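Local coordinates for protein plantazolicin methyltransferase BamL (Bacillus amyloliquefaciens subsp. plantarum, PDB 5DLY) that probably transfers methyl groups from S-adenosylmethionine to the amino end of desmethyl-plantazolicin, as a Rossmann-like N-methyltransferase of antibiotic biosynthesis, at residues Gly67-Ser79 with Ser98-Cys110. Sequence-based numbering, arbitrary orientation.
Sequences GCGQGQVIQYLNS and SAKKLGINASFIC. With SAH (S-adenosyl-L-homocysteine), chain C.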
loop_
_atom_site.group_PDB
_atom_site.type_symbol
_atom_site.label_atom_id
_atom_site.label_comp_id
_atom_site.label_asym_id
_atom_site.label_seq_id
_atom_site.Cartn_x
_atom_site.Cartn_y
_atom_site.Cartn_z
ATOM N N GLY A 67 4.494 -6.540 1.229
ATOM C CA GLY A 67 5.182 -5.826 2.312
ATOM C C GLY A 67 4.308 -5.809 3.548
ATOM O O GLY A 67 4.049 -4.744 4.119
ATOM N N CYS A 68 3.874 -6.996 3.966
ATOM C CA CYS A 68 2.811 -7.149 4.961
ATOM C C CYS A 68 3.230 -6.847 6.398
ATOM O O CYS A 68 2.392 -6.870 7.282
ATOM C CB CYS A 68 2.223 -8.560 4.883
ATOM S SG CYS A 68 3.419 -9.858 5.245
ATOM N N GLY A 69 4.522 -6.598 6.629
ATOM C CA GLY A 69 5.004 -6.313 7.978
ATOM C C GLY A 69 4.648 -7.435 8.930
ATOM O O GLY A 69 4.725 -8.607 8.567
ATOM N N GLN A 70 4.208 -7.057 10.126
ATOM C CA GLN A 70 3.898 -7.992 11.212
ATOM C C GLN A 70 2.473 -8.555 11.098
ATOM O O GLN A 70 1.954 -9.157 12.041
ATOM C CB GLN A 70 4.112 -7.303 12.569
ATOM C CG GLN A 70 5.517 -6.733 12.779
ATOM C CD GLN A 70 5.774 -5.448 11.989
ATOM O OE1 GLN A 70 4.847 -4.699 11.676
ATOM N NE2 GLN A 70 7.044 -5.182 11.673
ATOM N N GLY A 71 1.852 -8.366 9.936
ATOM C CA GLY A 71 0.533 -8.935 9.636
ATOM C C GLY A 71 -0.705 -8.167 10.071
ATOM O O GLY A 71 -1.803 -8.715 10.021
ATOM N N GLN A 72 -0.543 -6.896 10.455
ATOM C CA GLN A 72 -1.647 -6.078 10.964
ATOM C C GLN A 72 -2.801 -5.953 9.964
ATOM O O GLN A 72 -3.970 -6.045 10.337
ATOM C CB GLN A 72 -1.152 -4.677 11.349
ATOM C CG GLN A 72 -0.138 -4.645 12.491
ATOM C CD GLN A 72 1.314 -4.650 12.031
ATOM O OE1 GLN A 72 1.677 -5.287 11.040
ATOM N NE2 GLN A 72 2.162 -3.935 12.770
ATOM N N VAL A 73 -2.480 -5.744 8.689
ATOM C CA VAL A 73 -3.518 -5.626 7.666
ATOM C C VAL A 73 -4.278 -6.937 7.512
ATOM O O VAL A 73 -5.503 -6.954 7.405
ATOM C CB VAL A 73 -2.935 -5.142 6.312
ATOM C CG1 VAL A 73 -3.911 -5.384 5.163
ATOM C CG2 VAL A 73 -2.587 -3.667 6.400
ATOM N N ILE A 74 -3.549 -8.045 7.510
ATOM C CA ILE A 74 -4.175 -9.351 7.411
ATOM C C ILE A 74 -5.013 -9.651 8.657
ATOM O O ILE A 74 -6.108 -10.207 8.551
ATOM C CB ILE A 74 -3.120 -10.424 7.074
ATOM C CG1 ILE A 74 -2.779 -10.315 5.578
ATOM C CG2 ILE A 74 -3.602 -11.823 7.448
ATOM C CD1 ILE A 74 -1.540 -11.058 5.146
ATOM N N GLN A 75 -4.535 -9.232 9.824
ATOM C CA GLN A 75 -5.344 -9.358 11.036
ATOM C C GLN A 75 -6.684 -8.617 10.913
ATOM O O GLN A 75 -7.739 -9.165 11.262
ATOM C CB GLN A 75 -4.567 -8.892 12.266
ATOM C CG GLN A 75 -5.372 -9.014 13.549
ATOM C CD GLN A 75 -4.592 -9.660 14.664
ATOM O OE1 GLN A 75 -3.666 -9.071 15.210
ATOM N NE2 GLN A 75 -4.966 -10.887 15.009
ATOM N N TYR A 76 -6.632 -7.378 10.417
ATOM C CA TYR A 76 -7.828 -6.570 10.199
ATOM C C TYR A 76 -8.810 -7.289 9.286
ATOM O O TYR A 76 -10.005 -7.355 9.587
ATOM C CB TYR A 76 -7.449 -5.216 9.586
ATOM C CG TYR A 76 -8.614 -4.262 9.408
ATOM C CD1 TYR A 76 -9.387 -4.277 8.250
ATOM C CD2 TYR A 76 -8.923 -3.333 10.393
ATOM C CE1 TYR A 76 -10.449 -3.396 8.077
ATOM C CE2 TYR A 76 -9.987 -2.452 10.234
ATOM C CZ TYR A 76 -10.743 -2.486 9.080
ATOM O OH TYR A 76 -11.792 -1.603 8.932
ATOM N N LEU A 77 -8.306 -7.829 8.178
ATOM C CA LEU A 77 -9.135 -8.540 7.204
ATOM C C LEU A 77 -9.738 -9.812 7.792
ATOM O O LEU A 77 -10.899 -10.128 7.525
ATOM C CB LEU A 77 -8.342 -8.850 5.933
ATOM C CG LEU A 77 -8.062 -7.621 5.059
ATOM C CD1 LEU A 77 -6.964 -7.912 4.050
ATOM C CD2 LEU A 77 -9.338 -7.162 4.363
ATOM N N ASN A 78 -8.942 -10.519 8.597
ATOM C CA ASN A 78 -9.380 -11.724 9.313
ATOM C C ASN A 78 -10.554 -11.462 10.261
ATOM O O ASN A 78 -11.396 -12.341 10.481
ATOM C CB ASN A 78 -8.205 -12.334 10.083
ATOM C CG ASN A 78 -8.603 -13.559 10.889
ATOM O OD1 ASN A 78 -8.893 -14.611 10.328
ATOM N ND2 ASN A 78 -8.614 -13.422 12.206
ATOM N N SER A 79 -10.606 -10.255 10.815
ATOM C CA SER A 79 -11.690 -9.860 11.718
ATOM C C SER A 79 -12.948 -9.415 10.971
ATOM O O SER A 79 -14.037 -9.372 11.557
ATOM C CB SER A 79 -11.220 -8.754 12.664
ATOM O OG SER A 79 -10.149 -9.210 13.470
ATOM N N SER A 98 6.740 -12.712 13.406
ATOM C CA SER A 98 5.684 -12.036 14.183
ATOM C C SER A 98 4.282 -12.276 13.617
ATOM O O SER A 98 3.351 -12.588 14.361
ATOM C CB SER A 98 5.940 -10.533 14.280
ATOM O OG SER A 98 7.112 -10.252 15.021
ATOM N N ALA A 99 4.137 -12.127 12.302
ATOM C CA ALA A 99 2.870 -12.388 11.622
ATOM C C ALA A 99 2.386 -13.827 11.808
ATOM O O ALA A 99 1.195 -14.064 12.043
ATOM C CB ALA A 99 2.994 -12.050 10.140
ATOM N N LYS A 100 3.310 -14.782 11.718
ATOM C CA LYS A 100 2.974 -16.194 11.874
ATOM C C LYS A 100 2.501 -16.499 13.290
ATOM O O LYS A 100 1.602 -17.324 13.484
ATOM C CB LYS A 100 4.158 -17.081 11.493
ATOM C CG LYS A 100 4.354 -17.210 9.991
ATOM C CD LYS A 100 5.538 -18.104 9.658
ATOM C CE LYS A 100 5.453 -18.603 8.222
ATOM N NZ LYS A 100 6.509 -19.603 7.895
ATOM N N LYS A 101 3.077 -15.807 14.270
ATOM C CA LYS A 101 2.720 -16.033 15.676
ATOM C C LYS A 101 1.285 -15.591 16.000
ATOM O O LYS A 101 0.714 -16.013 17.010
ATOM C CB LYS A 101 3.734 -15.359 16.609
ATOM C CG LYS A 101 3.759 -15.936 18.023
ATOM C CD LYS A 101 4.584 -15.066 18.950
ATOM C CE LYS A 101 4.607 -15.620 20.366
ATOM N NZ LYS A 101 5.750 -15.053 21.138
ATOM N N LEU A 102 0.690 -14.770 15.136
ATOM C CA LEU A 102 -0.713 -14.373 15.310
ATOM C C LEU A 102 -1.680 -15.556 15.275
ATOM O O LEU A 102 -2.775 -15.477 15.835
ATOM C CB LEU A 102 -1.131 -13.325 14.270
ATOM C CG LEU A 102 -0.380 -11.989 14.322
ATOM C CD1 LEU A 102 -0.777 -11.111 13.143
ATOM C CD2 LEU A 102 -0.605 -11.267 15.647
ATOM N N GLY A 103 -1.279 -16.635 14.603
ATOM C CA GLY A 103 -2.096 -17.841 14.489
ATOM C C GLY A 103 -3.381 -17.621 13.713
ATOM O O GLY A 103 -4.421 -18.166 14.069
ATOM N N ILE A 104 -3.299 -16.806 12.660
ATOM C CA ILE A 104 -4.422 -16.508 11.775
ATOM C C ILE A 104 -4.431 -17.472 10.597
ATOM O O ILE A 104 -3.381 -17.931 10.154
ATOM C CB ILE A 104 -4.305 -15.067 11.208
ATOM C CG1 ILE A 104 -4.473 -14.034 12.320
ATOM C CG2 ILE A 104 -5.314 -14.811 10.093
ATOM C CD1 ILE A 104 -4.027 -12.648 11.915
ATOM N N ASN A 105 -5.623 -17.766 10.086
ATOM C CA ASN A 105 -5.756 -18.532 8.867
ATOM C C ASN A 105 -5.331 -17.674 7.667
ATOM O O ASN A 105 -6.159 -17.031 7.017
ATOM C CB ASN A 105 -7.189 -19.053 8.719
ATOM C CG ASN A 105 -7.367 -19.953 7.512
ATOM O OD1 ASN A 105 -6.416 -20.585 7.038
ATOM N ND2 ASN A 105 -8.594 -20.024 7.011
ATOM N N ALA A 106 -4.022 -17.666 7.416
ATOM C CA ALA A 106 -3.393 -16.888 6.341
ATOM C C ALA A 106 -2.026 -17.483 6.041
ATOM O O ALA A 106 -1.441 -18.143 6.900
ATOM C CB ALA A 106 -3.240 -15.435 6.759
ATOM N N SER A 107 -1.532 -17.255 4.824
ATOM C CA SER A 107 -0.197 -17.692 4.410
ATOM C C SER A 107 0.777 -16.520 4.436
ATOM O O SER A 107 0.519 -15.472 3.835
ATOM C CB SER A 107 -0.234 -18.286 3.000
ATOM O OG SER A 107 -1.014 -19.465 2.952
ATOM N N PHE A 108 1.895 -16.699 5.129
ATOM C CA PHE A 108 2.928 -15.672 5.213
ATOM C C PHE A 108 4.229 -16.169 4.610
ATOM O O PHE A 108 4.692 -17.269 4.921
ATOM C CB PHE A 108 3.137 -15.247 6.665
ATOM C CG PHE A 108 2.024 -14.395 7.196
ATOM C CD1 PHE A 108 1.882 -13.081 6.763
ATOM C CD2 PHE A 108 1.113 -14.908 8.124
ATOM C CE1 PHE A 108 0.850 -12.291 7.234
ATOM C CE2 PHE A 108 0.076 -14.116 8.600
ATOM C CZ PHE A 108 -0.043 -12.801 8.162
ATOM N N ILE A 109 4.795 -15.357 3.718
ATOM C CA ILE A 109 5.981 -15.720 2.947
ATOM C C ILE A 109 7.101 -14.738 3.246
ATOM O O ILE A 109 6.880 -13.514 3.226
ATOM C CB ILE A 109 5.668 -15.667 1.430
ATOM C CG1 ILE A 109 4.471 -16.553 1.070
ATOM C CG2 ILE A 109 6.891 -16.047 0.599
ATOM C CD1 ILE A 109 3.564 -15.911 0.039
ATOM N N CYS A 110 8.303 -15.258 3.511
ATOM C CA CYS A 110 9.464 -14.397 3.699
ATOM C C CYS A 110 10.363 -14.403 2.473
ATOM O O CYS A 110 11.193 -15.295 2.287
ATOM C CB CYS A 110 10.260 -14.753 4.961
ATOM S SG CYS A 110 11.567 -13.547 5.281
HETATM N N SAH C . 2.306 -2.632 4.343
HETATM C CA SAH C . 2.848 -2.185 5.668
HETATM C CB SAH C . 4.211 -1.530 5.472
HETATM C CG SAH C . 5.177 -1.955 6.581
HETATM S SD SAH C . 6.690 -1.029 6.545
HETATM C C SAH C . 1.906 -1.198 6.300
HETATM O O SAH C . 0.789 -1.000 5.837
HETATM O OXT SAH C . 2.230 -0.551 7.295
HETATM C "C5'" SAH C . 7.423 -1.537 5.016
HETATM C "C4'" SAH C . 7.552 -3.049 4.880
HETATM O "O4'" SAH C . 7.947 -3.371 3.539
HETATM C "C3'" SAH C . 8.635 -3.633 5.787
HETATM O "O3'" SAH C . 8.071 -4.648 6.641
HETATM C "C2'" SAH C . 9.682 -4.185 4.827
HETATM O "O2'" SAH C . 10.365 -5.358 5.281
HETATM C "C1'" SAH C . 8.831 -4.482 3.603
HETATM N N9 SAH C . 9.576 -4.603 2.329
HETATM C C8 SAH C . 10.511 -3.754 1.850
HETATM N N7 SAH C . 10.978 -4.180 0.657
HETATM C C5 SAH C . 10.325 -5.315 0.356
HETATM C C6 SAH C . 10.354 -6.267 -0.762
HETATM N N6 SAH C . 11.184 -6.040 -1.798
HETATM N N1 SAH C . 9.516 -7.335 -0.707
HETATM C C2 SAH C . 8.696 -7.534 0.346
HETATM N N3 SAH C . 8.613 -6.696 1.414
HETATM C C4 SAH C . 9.408 -5.595 1.463
HETATM O O HOH W 1 -8.000 -17.058 11.423
#
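The Phe108 ring packs against Ile74, Cys68 and Gly71, where the glycine-rich turn runs into helix 72-80. Ile74 reaches it obliquely with its delta methyl, CD1 lying 3.4 Å from Phe108 CE1, while its other branch, CG2, sits 3.7 Å from Ala106 CB. Ile74 can serve both because CG2 is anti to the backbone N, with CG1 beside that N (chi1 -77°). Cys68 comes to the ring's edge, near its plane, with SG 3.9 Å from Phe108 CD1, a sulfur-aromatic contact. The methyl of Ala99, from the same segment as the ring, covers one face over its centre. Gly71, the N-cap of the helix, has no side chain, which lets its CA lie 4.1 Å from Phe108 CE1. Beside it, Gln70 O receives a CA-H...O contact from Ala99, CA to O 3.4 Å.

Toward the far end of the helix the contact becomes more polar and more open to solvent, though the methyls of Ile104 still touch closely. Ile104 lays CD1 across the base of Gln75, 3.7 Å from its CA, and CG2 slides past the Asn78 amide, 3.6 Å from OD1. Here a water bridges the segments, donating to Asn78 OD1 and accepting from Asn105 N.

In this Rossmann-like methyltransferase fold the loop after strand 62-66 carries the GCGQG motif and is flanked by the end of helix 93-101 and Phe108 of outermost strand 107-110. The cofactor product lies on the other side of that loop, its amino N giving a hydrogen bond to Gly67 O, while Gly69 N donates one to Asp90 OD2. Since the direct contacts between the segments are largely apolar, shape and burial probably hold the turn against Phe108, leaving Gly67 O for the ligand amine and Gly69 N for Asp90.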